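Local coordinates for 4-alpha-glucanotransferase (Corynebacterium glutamicum, PDB 5B68), which is an enzyme of the amylomaltase family, built round a TIM barrel that carries an N-terminal beta-sandwich domain, at residues Ala385-Gly390 with Asn445-Val450; Pro220-Glu225 with Thr238-Ile243; Arg544-Tyr549 with His635-Lys640; Pro551-Thr556 with Thr641-Thr646; Thr70-Pro75 with Arg153-Gly158. All coordinates share one frame; numbering follows the deposited sequence.

Contact 1: Ala385-Gly390 with Asn445-Val450; sequences ADLAVG and NLLRTV. With SO4 (sulfate ion), chain F.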
# COMPACT_ATOMS: atom_id res chain seq x y z
N ALA A 385 3.37 -7.58 4.04
CA ALA A 385 2.94 -7.06 2.78
C ALA A 385 3.05 -5.53 2.71
O ALA A 385 3.17 -4.83 3.75
CB ALA A 385 1.49 -7.56 2.55
N ASP A 386 3.10 -5.00 1.51
CA ASP A 386 3.16 -3.55 1.26
C ASP A 386 1.94 -3.17 0.42
O ASP A 386 1.68 -3.82 -0.57
CB ASP A 386 4.46 -3.21 0.50
CG ASP A 386 4.75 -1.71 0.39
OD1 ASP A 386 3.91 -0.82 0.58
OD2 ASP A 386 5.85 -1.39 -0.03
N LEU A 387 1.25 -2.10 0.81
CA LEU A 387 0.00 -1.61 0.13
C LEU A 387 0.35 -0.38 -0.63
O LEU A 387 0.70 0.64 -0.04
CB LEU A 387 -1.05 -1.32 1.17
CG LEU A 387 -2.42 -0.75 0.71
CD1 LEU A 387 -3.09 -1.68 -0.30
CD2 LEU A 387 -3.26 -0.50 1.95
N ALA A 388 0.28 -0.45 -1.96
CA ALA A 388 0.43 0.69 -2.78
C ALA A 388 -0.66 1.76 -2.44
O ALA A 388 -1.72 1.40 -1.90
CB ALA A 388 0.32 0.21 -4.22
N VAL A 389 -0.42 3.01 -2.78
CA VAL A 389 -1.36 4.11 -2.52
C VAL A 389 -2.62 4.05 -3.40
O VAL A 389 -3.68 4.55 -3.04
CB VAL A 389 -0.77 5.54 -2.79
CG1 VAL A 389 -1.63 6.54 -2.01
CG2 VAL A 389 0.63 5.65 -2.35
N GLY A 390 -2.46 3.51 -4.59
CA GLY A 390 -3.54 3.61 -5.56
C GLY A 390 -3.32 2.78 -6.78
O GLY A 390 -2.46 1.94 -6.84
N ASN A 445 -12.29 -4.79 1.88
CA ASN A 445 -12.03 -6.00 1.13
C ASN A 445 -10.57 -6.04 0.62
O ASN A 445 -9.95 -7.13 0.67
CB ASN A 445 -13.02 -6.11 -0.03
CG ASN A 445 -14.43 -6.48 0.45
OD1 ASN A 445 -14.65 -6.78 1.60
ND2 ASN A 445 -15.35 -6.50 -0.46
N LEU A 446 -10.03 -4.90 0.18
CA LEU A 446 -8.63 -4.90 -0.26
C LEU A 446 -7.71 -5.19 0.96
O LEU A 446 -6.80 -6.04 0.87
CB LEU A 446 -8.28 -3.68 -1.03
CG LEU A 446 -7.98 -2.39 -0.29
CD1 LEU A 446 -6.53 -2.27 0.21
CD2 LEU A 446 -8.32 -1.26 -1.17
N LEU A 447 -8.02 -4.58 2.11
CA LEU A 447 -7.23 -4.83 3.28
C LEU A 447 -7.28 -6.28 3.73
O LEU A 447 -6.24 -6.89 4.15
CB LEU A 447 -7.62 -3.90 4.45
CG LEU A 447 -7.31 -2.43 4.33
CD1 LEU A 447 -8.03 -1.57 5.37
CD2 LEU A 447 -5.79 -2.26 4.44
N ARG A 448 -8.48 -6.84 3.78
CA ARG A 448 -8.58 -8.17 4.24
C ARG A 448 -7.77 -9.17 3.33
O ARG A 448 -7.17 -10.10 3.83
CB ARG A 448 -10.05 -8.60 4.26
CG ARG A 448 -10.25 -9.95 4.80
CD ARG A 448 -11.63 -10.15 5.30
NE ARG A 448 -11.98 -9.23 6.37
CZ ARG A 448 -13.13 -9.28 7.02
NH1 ARG A 448 -14.03 -10.20 6.69
NH2 ARG A 448 -13.42 -8.40 7.99
N THR A 449 -7.76 -8.95 2.03
CA THR A 449 -6.97 -9.78 1.12
C THR A 449 -5.44 -9.57 1.33
O THR A 449 -4.69 -10.54 1.47
CB THR A 449 -7.38 -9.56 -0.30
OG1 THR A 449 -8.76 -9.97 -0.44
CG2 THR A 449 -6.51 -10.39 -1.23
N VAL A 450 -5.03 -8.33 1.48
CA VAL A 450 -3.62 -7.98 1.71
C VAL A 450 -3.11 -8.63 2.98
O VAL A 450 -2.01 -9.17 3.00
CB VAL A 450 -3.33 -6.45 1.67
CG1 VAL A 450 -1.89 -6.16 2.00
CG2 VAL A 450 -3.65 -5.86 0.33
S SO4 F . -13.27 -14.27 5.94
O1 SO4 F . -14.52 -15.00 5.60
O2 SO4 F . -13.31 -13.80 7.33
O3 SO4 F . -13.17 -13.12 4.97
O4 SO4 F . -12.17 -15.22 5.90

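Contact 2: Pro220-Glu225 with Thr238-Ile243; sequences PMHAAE and TTRRFI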
# COMPACT_ATOMS: atom_id res chain seq x y z
N PRO A 220 4.76 -4.52 -2.96
CA PRO A 220 3.38 -4.82 -3.24
C PRO A 220 3.30 -5.94 -4.27
O PRO A 220 4.12 -6.02 -5.21
CB PRO A 220 2.84 -3.48 -3.84
CG PRO A 220 3.76 -2.40 -3.34
CD PRO A 220 5.08 -3.10 -3.22
N MET A 221 2.29 -6.77 -4.10
CA MET A 221 2.07 -7.93 -4.98
C MET A 221 0.71 -7.90 -5.72
O MET A 221 0.16 -8.94 -6.16
CB MET A 221 2.12 -9.16 -4.11
CG MET A 221 3.40 -9.29 -3.27
SD MET A 221 4.78 -9.75 -4.33
CE MET A 221 4.43 -11.51 -4.44
N HIS A 222 0.17 -6.70 -5.81
CA HIS A 222 -1.14 -6.48 -6.40
C HIS A 222 -1.12 -6.80 -7.91
O HIS A 222 -0.14 -6.57 -8.63
CB HIS A 222 -1.57 -5.03 -6.29
CG HIS A 222 -1.39 -4.38 -4.96
ND1 HIS A 222 -2.04 -4.82 -3.84
CD2 HIS A 222 -0.71 -3.26 -4.60
CE1 HIS A 222 -1.75 -4.02 -2.83
NE2 HIS A 222 -0.90 -3.11 -3.25
N ALA A 223 -2.24 -7.28 -8.41
CA ALA A 223 -2.34 -7.65 -9.80
C ALA A 223 -2.18 -6.44 -10.72
O ALA A 223 -2.63 -5.36 -10.41
CB ALA A 223 -3.66 -8.34 -10.08
N ALA A 224 -1.56 -6.67 -11.86
CA ALA A 224 -1.45 -5.67 -12.88
C ALA A 224 -2.25 -6.17 -14.08
O ALA A 224 -3.20 -6.88 -13.91
CB ALA A 224 -0.00 -5.40 -13.24
N GLU A 225 -1.88 -5.76 -15.27
CA GLU A 225 -2.51 -6.27 -16.47
C GLU A 225 -2.55 -7.80 -16.50
O GLU A 225 -1.61 -8.43 -16.10
CB GLU A 225 -1.79 -5.72 -17.69
CG GLU A 225 -1.90 -4.22 -17.83
CD GLU A 225 -0.79 -3.45 -17.12
OE1 GLU A 225 0.02 -4.06 -16.43
OE2 GLU A 225 -0.76 -2.22 -17.24
N THR A 238 -3.29 -2.66 -11.13
CA THR A 238 -4.67 -2.51 -11.72
C THR A 238 -5.73 -2.61 -10.64
O THR A 238 -6.87 -2.12 -10.81
CB THR A 238 -4.90 -3.54 -12.88
OG1 THR A 238 -5.83 -2.99 -13.86
CG2 THR A 238 -5.37 -4.83 -12.40
N THR A 239 -5.37 -3.14 -9.48
CA THR A 239 -6.29 -3.31 -8.36
C THR A 239 -5.36 -3.28 -7.15
O THR A 239 -4.15 -3.55 -7.30
CB THR A 239 -7.06 -4.66 -8.44
OG1 THR A 239 -7.90 -4.89 -7.30
CG2 THR A 239 -6.12 -5.93 -8.64
N ARG A 240 -5.88 -2.97 -5.97
CA ARG A 240 -5.15 -3.18 -4.74
C ARG A 240 -5.68 -4.40 -3.95
O ARG A 240 -5.24 -4.70 -2.82
CB ARG A 240 -5.17 -1.92 -3.89
CG ARG A 240 -4.39 -0.83 -4.57
CD ARG A 240 -4.15 0.32 -3.67
NE ARG A 240 -5.39 0.97 -3.20
CZ ARG A 240 -5.46 1.66 -2.06
NH1 ARG A 240 -6.62 2.27 -1.74
NH2 ARG A 240 -4.38 1.76 -1.25
N ARG A 241 -6.62 -5.11 -4.51
CA ARG A 241 -7.18 -6.25 -3.81
C ARG A 241 -6.57 -7.56 -4.29
O ARG A 241 -6.08 -8.32 -3.52
CB ARG A 241 -8.67 -6.30 -4.04
CG ARG A 241 -9.36 -7.44 -3.32
CD ARG A 241 -10.87 -7.41 -3.32
NE ARG A 241 -11.38 -8.67 -2.88
CZ ARG A 241 -12.67 -9.01 -2.88
NH1 ARG A 241 -12.99 -10.25 -2.57
NH2 ARG A 241 -13.64 -8.12 -3.22
N PHE A 242 -6.69 -7.81 -5.58
CA PHE A 242 -6.25 -9.06 -6.15
C PHE A 242 -4.76 -9.11 -6.44
O PHE A 242 -4.10 -8.11 -6.42
CB PHE A 242 -7.12 -9.42 -7.33
CG PHE A 242 -8.55 -9.51 -6.95
CD1 PHE A 242 -9.01 -10.60 -6.28
CD2 PHE A 242 -9.39 -8.46 -7.17
CE1 PHE A 242 -10.32 -10.68 -5.89
CE2 PHE A 242 -10.70 -8.52 -6.78
CZ PHE A 242 -11.16 -9.63 -6.15
N ILE A 243 -4.27 -10.32 -6.68
CA ILE A 243 -2.82 -10.61 -6.65
C ILE A 243 -2.29 -10.89 -8.05
O ILE A 243 -2.99 -11.50 -8.87
CB ILE A 243 -2.57 -11.84 -5.79
CG1 ILE A 243 -3.19 -11.71 -4.38
CG2 ILE A 243 -1.09 -12.21 -5.72
CD1 ILE A 243 -2.66 -10.57 -3.57
O HOH W 1 -3.60 -7.12 -3.15

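Contact 3: Arg544-Tyr549 with His635-Lys640; sequences RRQEEY and HTFVAK. With SO4 (sulfate ion), chain I.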
# COMPACT_ATOMS: atom_id res chain seq x y z
N ARG A 544 20.38 12.06 13.73
CA ARG A 544 19.70 11.58 14.91
C ARG A 544 20.57 10.62 15.77
O ARG A 544 21.15 9.67 15.24
CB ARG A 544 18.41 10.85 14.50
CG ARG A 544 17.49 10.54 15.68
CD ARG A 544 16.23 9.82 15.18
NE ARG A 544 15.39 10.77 14.42
CZ ARG A 544 14.46 11.56 14.94
NH1 ARG A 544 13.79 12.40 14.13
NH2 ARG A 544 14.16 11.55 16.23
N ARG A 545 20.58 10.83 17.06
CA ARG A 545 21.36 9.93 17.94
C ARG A 545 20.61 8.60 18.14
O ARG A 545 19.35 8.52 18.07
CB ARG A 545 21.61 10.55 19.32
CG ARG A 545 22.39 11.89 19.31
CD ARG A 545 22.45 12.45 20.73
NE ARG A 545 23.40 11.71 21.56
CZ ARG A 545 24.73 11.91 21.51
NH1 ARG A 545 25.53 11.20 22.30
NH2 ARG A 545 25.26 12.83 20.66
N GLN A 546 21.35 7.58 18.50
CA GLN A 546 20.74 6.27 18.68
C GLN A 546 19.53 6.32 19.57
O GLN A 546 18.46 5.72 19.26
CB GLN A 546 21.74 5.27 19.24
CG GLN A 546 21.21 3.86 19.35
CD GLN A 546 22.35 2.94 19.71
OE1 GLN A 546 22.84 2.97 20.84
NE2 GLN A 546 22.76 2.14 18.75
N GLU A 547 19.70 6.97 20.73
CA GLU A 547 18.66 7.02 21.73
C GLU A 547 17.46 7.89 21.33
O GLU A 547 16.43 7.81 21.95
CB GLU A 547 19.20 7.48 23.07
CG GLU A 547 19.76 8.92 23.11
CD GLU A 547 21.22 9.02 22.73
OE1 GLU A 547 21.81 10.07 23.11
OE2 GLU A 547 21.75 8.14 22.00
N GLU A 548 17.58 8.64 20.28
CA GLU A 548 16.46 9.51 19.83
C GLU A 548 15.58 8.86 18.77
O GLU A 548 14.69 9.54 18.27
CB GLU A 548 17.03 10.82 19.23
CG GLU A 548 17.70 11.71 20.27
CD GLU A 548 18.51 12.86 19.70
OE1 GLU A 548 18.89 12.90 18.52
OE2 GLU A 548 18.84 13.75 20.52
N TYR A 549 15.87 7.62 18.37
CA TYR A 549 15.05 6.92 17.41
C TYR A 549 13.75 6.57 18.15
O TYR A 549 13.75 6.12 19.33
CB TYR A 549 15.79 5.71 16.74
CG TYR A 549 16.65 6.05 15.57
CD1 TYR A 549 17.87 6.71 15.73
CD2 TYR A 549 16.23 5.81 14.28
CE1 TYR A 549 18.61 7.05 14.65
CE2 TYR A 549 16.99 6.12 13.20
CZ TYR A 549 18.18 6.76 13.39
OH TYR A 549 18.92 7.14 12.31
N HIS A 635 24.52 -1.26 10.70
CA HIS A 635 23.50 -2.20 11.09
C HIS A 635 23.43 -2.40 12.59
O HIS A 635 22.36 -2.50 13.18
CB HIS A 635 23.67 -3.51 10.33
CG HIS A 635 23.27 -3.40 8.90
ND1 HIS A 635 21.98 -3.69 8.47
CD2 HIS A 635 23.92 -2.91 7.82
CE1 HIS A 635 21.89 -3.44 7.18
NE2 HIS A 635 23.06 -2.99 6.75
N THR A 636 24.59 -2.43 13.23
CA THR A 636 24.64 -2.45 14.68
C THR A 636 23.97 -1.22 15.32
O THR A 636 23.23 -1.34 16.38
CB THR A 636 26.14 -2.57 15.17
OG1 THR A 636 26.67 -3.84 14.73
CG2 THR A 636 26.17 -2.55 16.63
N PHE A 637 24.28 -0.07 14.77
CA PHE A 637 23.72 1.22 15.22
C PHE A 637 22.17 1.16 15.20
O PHE A 637 21.54 1.40 16.18
CB PHE A 637 24.22 2.32 14.33
CG PHE A 637 23.66 3.67 14.65
CD1 PHE A 637 24.04 4.35 15.79
CD2 PHE A 637 22.70 4.27 13.83
CE1 PHE A 637 23.52 5.59 16.13
CE2 PHE A 637 22.17 5.52 14.18
CZ PHE A 637 22.60 6.19 15.31
N VAL A 638 21.64 0.67 14.08
CA VAL A 638 20.16 0.51 13.93
C VAL A 638 19.61 -0.55 14.87
O VAL A 638 18.61 -0.31 15.55
CB VAL A 638 19.85 0.21 12.47
CG1 VAL A 638 18.49 -0.45 12.29
CG2 VAL A 638 19.96 1.49 11.67
N ALA A 639 20.33 -1.68 14.99
CA ALA A 639 19.85 -2.81 15.80
C ALA A 639 19.67 -2.42 17.28
O ALA A 639 18.79 -2.94 17.98
CB ALA A 639 20.80 -4.04 15.68
N LYS A 640 20.54 -1.51 17.76
CA LYS A 640 20.52 -1.11 19.19
C LYS A 640 19.76 0.16 19.45
O LYS A 640 19.78 0.67 20.59
CB LYS A 640 21.94 -1.09 19.79
CG LYS A 640 22.72 -2.43 19.78
CD LYS A 640 21.90 -3.64 20.24
CE LYS A 640 22.78 -4.85 20.50
NZ LYS A 640 22.17 -6.06 19.90
S SO4 I . 11.05 13.60 16.47
O1 SO4 I . 10.79 12.31 17.19
O2 SO4 I . 10.66 14.76 17.33
O3 SO4 I . 12.48 13.77 16.11
O4 SO4 I . 10.29 13.52 15.21

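Contact 4: Pro551-Thr556 with Thr641-Thr646; sequences PLALTT and TPSALT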
# COMPACT_ATOMS: atom_id res chain seq x y z
N PRO A 551 10.54 4.76 19.36
CA PRO A 551 10.26 3.38 19.60
C PRO A 551 9.14 2.78 18.72
O PRO A 551 9.27 1.65 18.29
CB PRO A 551 9.82 3.35 21.05
CG PRO A 551 10.49 4.55 21.62
CD PRO A 551 10.36 5.57 20.57
N LEU A 552 8.07 3.52 18.52
CA LEU A 552 6.93 2.93 17.78
C LEU A 552 7.18 3.17 16.30
O LEU A 552 6.56 4.03 15.69
CB LEU A 552 5.59 3.47 18.25
CG LEU A 552 4.36 2.73 17.73
CD1 LEU A 552 4.29 1.31 18.24
CD2 LEU A 552 3.11 3.58 18.05
N ALA A 553 8.09 2.40 15.76
CA ALA A 553 8.61 2.58 14.41
C ALA A 553 9.28 1.33 13.86
O ALA A 553 9.79 0.52 14.61
CB ALA A 553 9.60 3.74 14.35
N LEU A 554 9.27 1.25 12.54
CA LEU A 554 10.18 0.45 11.78
C LEU A 554 11.40 1.31 11.38
O LEU A 554 11.27 2.32 10.66
CB LEU A 554 9.52 -0.04 10.49
CG LEU A 554 10.47 -0.86 9.56
CD1 LEU A 554 10.62 -2.19 10.22
CD2 LEU A 554 9.79 -0.97 8.23
N THR A 555 12.58 0.89 11.82
CA THR A 555 13.82 1.60 11.47
C THR A 555 14.69 0.80 10.49
O THR A 555 14.95 -0.41 10.69
CB THR A 555 14.59 1.97 12.75
OG1 THR A 555 13.78 2.85 13.51
CG2 THR A 555 15.88 2.71 12.40
N THR A 556 15.10 1.42 9.40
CA THR A 556 15.96 0.78 8.41
C THR A 556 17.14 1.69 8.14
O THR A 556 17.08 2.92 8.48
CB THR A 556 15.27 0.60 7.02
OG1 THR A 556 14.66 1.85 6.60
CG2 THR A 556 14.30 -0.42 7.14
N THR A 641 18.98 0.63 18.46
CA THR A 641 18.00 1.68 18.73
C THR A 641 16.83 1.11 19.54
O THR A 641 16.64 -0.08 19.58
CB THR A 641 17.40 2.29 17.45
OG1 THR A 641 16.67 1.28 16.70
CG2 THR A 641 18.43 2.93 16.61
N PRO A 642 16.03 1.97 20.18
CA PRO A 642 14.85 1.42 20.84
C PRO A 642 13.67 1.10 19.92
O PRO A 642 12.62 0.74 20.42
CB PRO A 642 14.38 2.56 21.77
CG PRO A 642 15.06 3.76 21.29
CD PRO A 642 16.25 3.40 20.50
N SER A 643 13.85 1.21 18.61
CA SER A 643 12.79 0.87 17.66
C SER A 643 12.21 -0.50 17.83
O SER A 643 12.95 -1.49 17.90
CB SER A 643 13.31 1.01 16.25
OG SER A 643 13.57 2.39 15.93
N ALA A 644 10.86 -0.59 17.87
CA ALA A 644 10.16 -1.86 17.97
C ALA A 644 10.59 -2.83 16.88
O ALA A 644 10.76 -4.02 17.14
CB ALA A 644 8.68 -1.62 17.88
N LEU A 645 10.76 -2.34 15.67
CA LEU A 645 11.18 -3.18 14.59
C LEU A 645 12.28 -2.52 13.78
O LEU A 645 12.25 -1.31 13.51
CB LEU A 645 10.02 -3.51 13.66
CG LEU A 645 8.88 -4.30 14.26
CD1 LEU A 645 7.73 -4.34 13.23
CD2 LEU A 645 9.24 -5.71 14.66
N THR A 646 13.24 -3.34 13.34
CA THR A 646 14.32 -2.88 12.43
C THR A 646 14.32 -3.75 11.20
O THR A 646 13.89 -4.88 11.27
CB THR A 646 15.70 -2.95 13.10
OG1 THR A 646 15.87 -4.27 13.60
CG2 THR A 646 15.76 -1.99 14.18

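Contact 5: Thr70-Pro75 with Arg153-Gly158; sequences TRPLPP and RSAECG. With SO4 (sulfate ion), chain M.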
# COMPACT_ATOMS: atom_id res chain seq x y z
N THR A 70 -32.13 15.05 4.60
CA THR A 70 -33.01 13.97 4.17
C THR A 70 -32.31 12.63 4.11
O THR A 70 -32.87 11.65 3.65
CB THR A 70 -33.67 14.31 2.83
OG1 THR A 70 -32.65 14.60 1.86
CG2 THR A 70 -34.48 15.56 3.03
N ARG A 71 -31.10 12.52 4.65
CA ARG A 71 -30.43 11.22 4.82
C ARG A 71 -31.08 10.45 5.96
O ARG A 71 -30.99 10.88 7.10
CB ARG A 71 -28.95 11.42 5.21
CG ARG A 71 -27.98 11.79 4.08
CD ARG A 71 -26.54 11.64 4.57
NE ARG A 71 -25.58 12.07 3.54
CZ ARG A 71 -25.21 11.32 2.50
NH1 ARG A 71 -24.33 11.83 1.62
NH2 ARG A 71 -25.71 10.12 2.33
N PRO A 72 -31.70 9.34 5.66
CA PRO A 72 -32.40 8.69 6.73
C PRO A 72 -31.46 8.17 7.81
O PRO A 72 -31.72 8.38 9.02
CB PRO A 72 -33.17 7.57 6.02
CG PRO A 72 -33.36 8.06 4.62
CD PRO A 72 -32.06 8.77 4.33
N LEU A 73 -30.35 7.53 7.38
CA LEU A 73 -29.24 7.20 8.22
C LEU A 73 -28.00 7.90 7.68
O LEU A 73 -27.98 8.30 6.51
CB LEU A 73 -28.97 5.71 8.25
CG LEU A 73 -29.99 4.90 9.10
CD1 LEU A 73 -29.92 3.46 8.79
CD2 LEU A 73 -29.76 5.15 10.59
N PRO A 74 -26.93 7.92 8.47
CA PRO A 74 -25.69 8.45 7.92
C PRO A 74 -25.19 7.53 6.81
O PRO A 74 -25.64 6.37 6.66
CB PRO A 74 -24.74 8.49 9.12
CG PRO A 74 -25.65 8.48 10.29
CD PRO A 74 -26.83 7.67 9.92
N PRO A 75 -24.26 8.05 5.99
CA PRO A 75 -23.67 7.16 4.95
C PRO A 75 -23.16 5.86 5.55
O PRO A 75 -23.43 4.80 5.00
CB PRO A 75 -22.46 7.99 4.43
CG PRO A 75 -22.81 9.39 4.76
CD PRO A 75 -23.64 9.41 6.01
N ARG A 153 -40.99 3.01 4.57
CA ARG A 153 -39.66 3.42 4.19
C ARG A 153 -38.66 2.66 5.07
O ARG A 153 -38.90 2.37 6.28
CB ARG A 153 -39.49 4.91 4.36
CG ARG A 153 -40.36 5.73 3.45
CD ARG A 153 -40.30 7.23 3.75
NE ARG A 153 -40.93 7.57 5.06
CZ ARG A 153 -42.23 7.56 5.31
NH1 ARG A 153 -43.10 7.25 4.34
NH2 ARG A 153 -42.68 7.82 6.56
N SER A 154 -37.56 2.25 4.45
CA SER A 154 -36.50 1.57 5.18
C SER A 154 -35.13 2.09 4.70
O SER A 154 -34.99 2.63 3.61
CB SER A 154 -36.62 0.05 5.09
OG SER A 154 -36.39 -0.37 3.76
N ALA A 155 -34.14 1.94 5.58
CA ALA A 155 -32.75 2.37 5.28
C ALA A 155 -31.79 1.52 6.10
O ALA A 155 -32.17 0.90 7.13
CB ALA A 155 -32.51 3.84 5.60
N GLU A 156 -30.53 1.46 5.65
CA GLU A 156 -29.53 0.74 6.44
C GLU A 156 -28.20 1.46 6.20
O GLU A 156 -28.04 2.14 5.20
CB GLU A 156 -29.39 -0.73 6.02
CG GLU A 156 -29.02 -0.94 4.57
CD GLU A 156 -28.70 -2.40 4.34
OE1 GLU A 156 -27.49 -2.77 4.26
OE2 GLU A 156 -29.65 -3.19 4.39
N CYS A 157 -27.29 1.34 7.14
CA CYS A 157 -25.94 1.79 6.94
C CYS A 157 -24.97 0.89 7.70
O CYS A 157 -25.35 0.17 8.58
CB CYS A 157 -25.76 3.25 7.28
SG CYS A 157 -25.71 3.59 9.05
N GLY A 158 -23.69 0.87 7.29
CA GLY A 158 -22.71 0.12 8.06
C GLY A 158 -22.52 0.82 9.38
O GLY A 158 -22.60 2.04 9.46
S SO4 M . -46.39 7.48 5.66
O1 SO4 M . -46.46 5.99 5.72
O2 SO4 M . -47.73 8.06 5.84
O3 SO4 M . -45.49 8.00 6.75
O4 SO4 M . -45.97 7.90 4.30
O HOH W 2 -27.48 5.21 4.83
O HOH W 3 -22.99 2.12 4.82

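Contact 1: Ala385-Gly390 with Asn445-Val450
L387 meets the helix through both of its methyls. CD1 lies 3.5 Å from L446 CD1, and the two side chains cross at about a right angle. CD2 of L387 faces CD2 of L447 at 4.0 Å, again in a crossed approach. L446 CD1 also comes within 4.1 Å of L387 CD2. Holding CG away from the backbone nitrogen (chi1 178°) sends the L387 branches out from the strand into the row formed by L446, L447 and V450. V450, one turn on from L446, meets both strand residues. Its CG1 packs against A385 CB at 3.7 Å, while CG2 stands 4.3 Å from L387 CD1. No hydrogen bond joins the segments; the joint is wholly apolar and largely buried. Further out, I457 of strand 456-459 touches L387, L447 and V450, and I493 and L494 of helix 487-500 touch L447. D386 points away from the helix, where its OD2 bonds to Y235 OH. Strand 385-387 runs nearly antiparallel to helix 445-450, at 159°, with the axes of these short segments 10.0 Å apart. Strand 382-387, helix 441-452 and the parallel neighbouring strand 456-459 form a beta-alpha-beta crossover of the TIM barrel.

Contact 2: Pro220-Glu225 with Thr238-Ile243
A223 is held at both ends of its backbone by residues 238-243, further along the same loop. Its N donates to F242 O at 2.8 Å, from above the carbonyl plane of F242, and its O accepts from T238 N at 2.9 Å, in the plane of A223's own carbonyl. Packing is tightest beside it: H222 CB sits 3.1 Å from T239 O, a buried carbonyl with no hydrogen-bonding partner in the model. I243 CG2 is close too, 3.5 Å from M221 O, and R240 CA lies over one face of the H222 imidazole, 4.0 Å from the ring centroid, a CH-pi contact. The looser, wetter side is at the ring's ND1: water 1 lies in the ring plane 2.9 Å from H222 ND1 and can donate to R240 O, its protons perhaps being shared. Beyond, H222 NE2 bonds to A388 N, and R240 NH2 to A388 O. R240 NE holds a glycerol. Main-chain bonds therefore set the loop that follows barrel strand 215-218, and H222 and R240 tie it to the loop after strand 382-387.

Contact 3: Arg544-Tyr549 with His635-Lys640
Q546 reaches from the loop before barrel strand 553-556 to the last turn of helix 627-639, one of the outer helices of the TIM barrel. Its CB rests 3.6 Å from F637 CE1, oblique to the phenyl ring. A chi1 of -175° and an extended chain beyond CG carry the side chain alongside K640, both pointing the same way. CG and CD pass K640 O, CD at 3.5 Å. At the tip, NE2 donates to F637 O over 2.9 Å with an N-H...O angle of 156°, lying in the carbonyl plane on a lone pair, while the acceptor sits close to the amide plane. The same nitrogen is 3.5 Å from K640 CB. The F637 ring has further neighbours: R544 O meets its edge at CZ, Y549 CE1 approaches CE2 obliquely at 3.9 Å, with the two ring planes at 85°, and V604 and A605 of helix 587-607 touch it as well. R544 CD sits over one face of the Y549 ring, toward its rim, and R544 NE forms a salt bridge with E535. Beyond that, a single sulfate oxygen, O3, takes hydrogen bonds from both R544 NH1 (2.7 Å) and R544 NH2 (2.8 Å).

Contact 4: Pro551-Thr556 with Thr641-Thr646
P551 O is gripped by two amides. A644 N, across the contact, donates to it over 2.8 Å with an N-H...O angle of 162°, and A553 N, within its own segment, adds a weak bond at 2.9 Å that closes an inverse gamma turn centred on L552. Past this turn the chains pair as strands: L645 N donates to A553 O at 3.2 Å, and L645 O in turn accepts from T555 N at 2.8 Å. L645 O also receives the CA-H of L554, whose CA is 3.2 Å away. The bridges L554-L645 and T555-T646 are parallel, joining strands 553-556 and 645-649 as neighbours in the wall of the TIM barrel, with strand 528-531 on the far side of 553-556. L554 and L645 lie on one face. A chi1 of 177° swings the L554 isobutyl group over L645, with CD1 3.7 Å from L645 CB. T555 and T646 lie on the other face, where V638 of helix 627-639 packs against both and Y549 touches T555. There T555 OG1 is modelled 2.5 Å from S643 OG, a doubtful distance, too short to be trusted in detail. S643 OG is also bonded to R550 O. Just before the strands L173 of helix 167-174 touches both P551 and L552, and Y172 touches A644.

Contact 5: Thr70-Pro75 with Arg153-Gly158
L73 leans across the strand with its CD1 methyl laid on the backbone, 3.6 Å from E156 CA, between the side chains of A155 and C157. Those two point toward the loop while E156, between them, points away, where its OE1 forms a salt bridge with K145 NZ. A155 CB is met by two residues: P72 CB approaches at 3.8 Å, and L73 CD1 stands 4.1 Å off. C157 meets the later part of the loop. Its SG lies between the backbone N and the carbonyl carbon (chi1 76°), which brings the sulfur beside L73, 4.0 Å from L73 CB, and near the P74 ring. C157 CB fits closely against P74 O, at 3.2 Å. Residues 72-75 and 155-157 run 26° apart and lead into the parallel pairing of strand 76-80 with strand 153-162, begun by the backbone bond of G158 with V77, part of the N-terminal beta sandwich. L73 also touches F87 and V89 of strand 86-92 and L148 of strand 142-150. No direct hydrogen bond crosses between the segments, and waters fill that role: water 3 donates to P75 O at 2.7 Å and accepts from G158 N at 2.9 Å, while water 2 lies between P74 O and E156 O, though its protons may be shared with other acceptors. At the N-terminal end of the strand R153 NH1 and NH2 hold separate oxygens of a sulfate, which N151 also binds.

How the contacts relate
From the N terminus, contact 5 comes first, closing the beta-sandwich region by bringing residues 70-75 against strand 153-162. The other four lie in the barrel. Contact 2 closes a short loop after strand 215-218, with only twelve residues between its segments. Contact 1 follows in series, joining strand 382-387 to helix 441-452 over a longer excursion; it touches contact 2 where A388 meets H222 and R240. Contacts 3 and 4 cross, their segments alternating along the chain, and touch where Y549 meets P642 and T555. Together they tie the neighbouring strands 553-556 and 645-649 to helix 627-639. Contacts 3 and 5 lie on opposite sides of the chain's centre, their own centres about 52 Å apart.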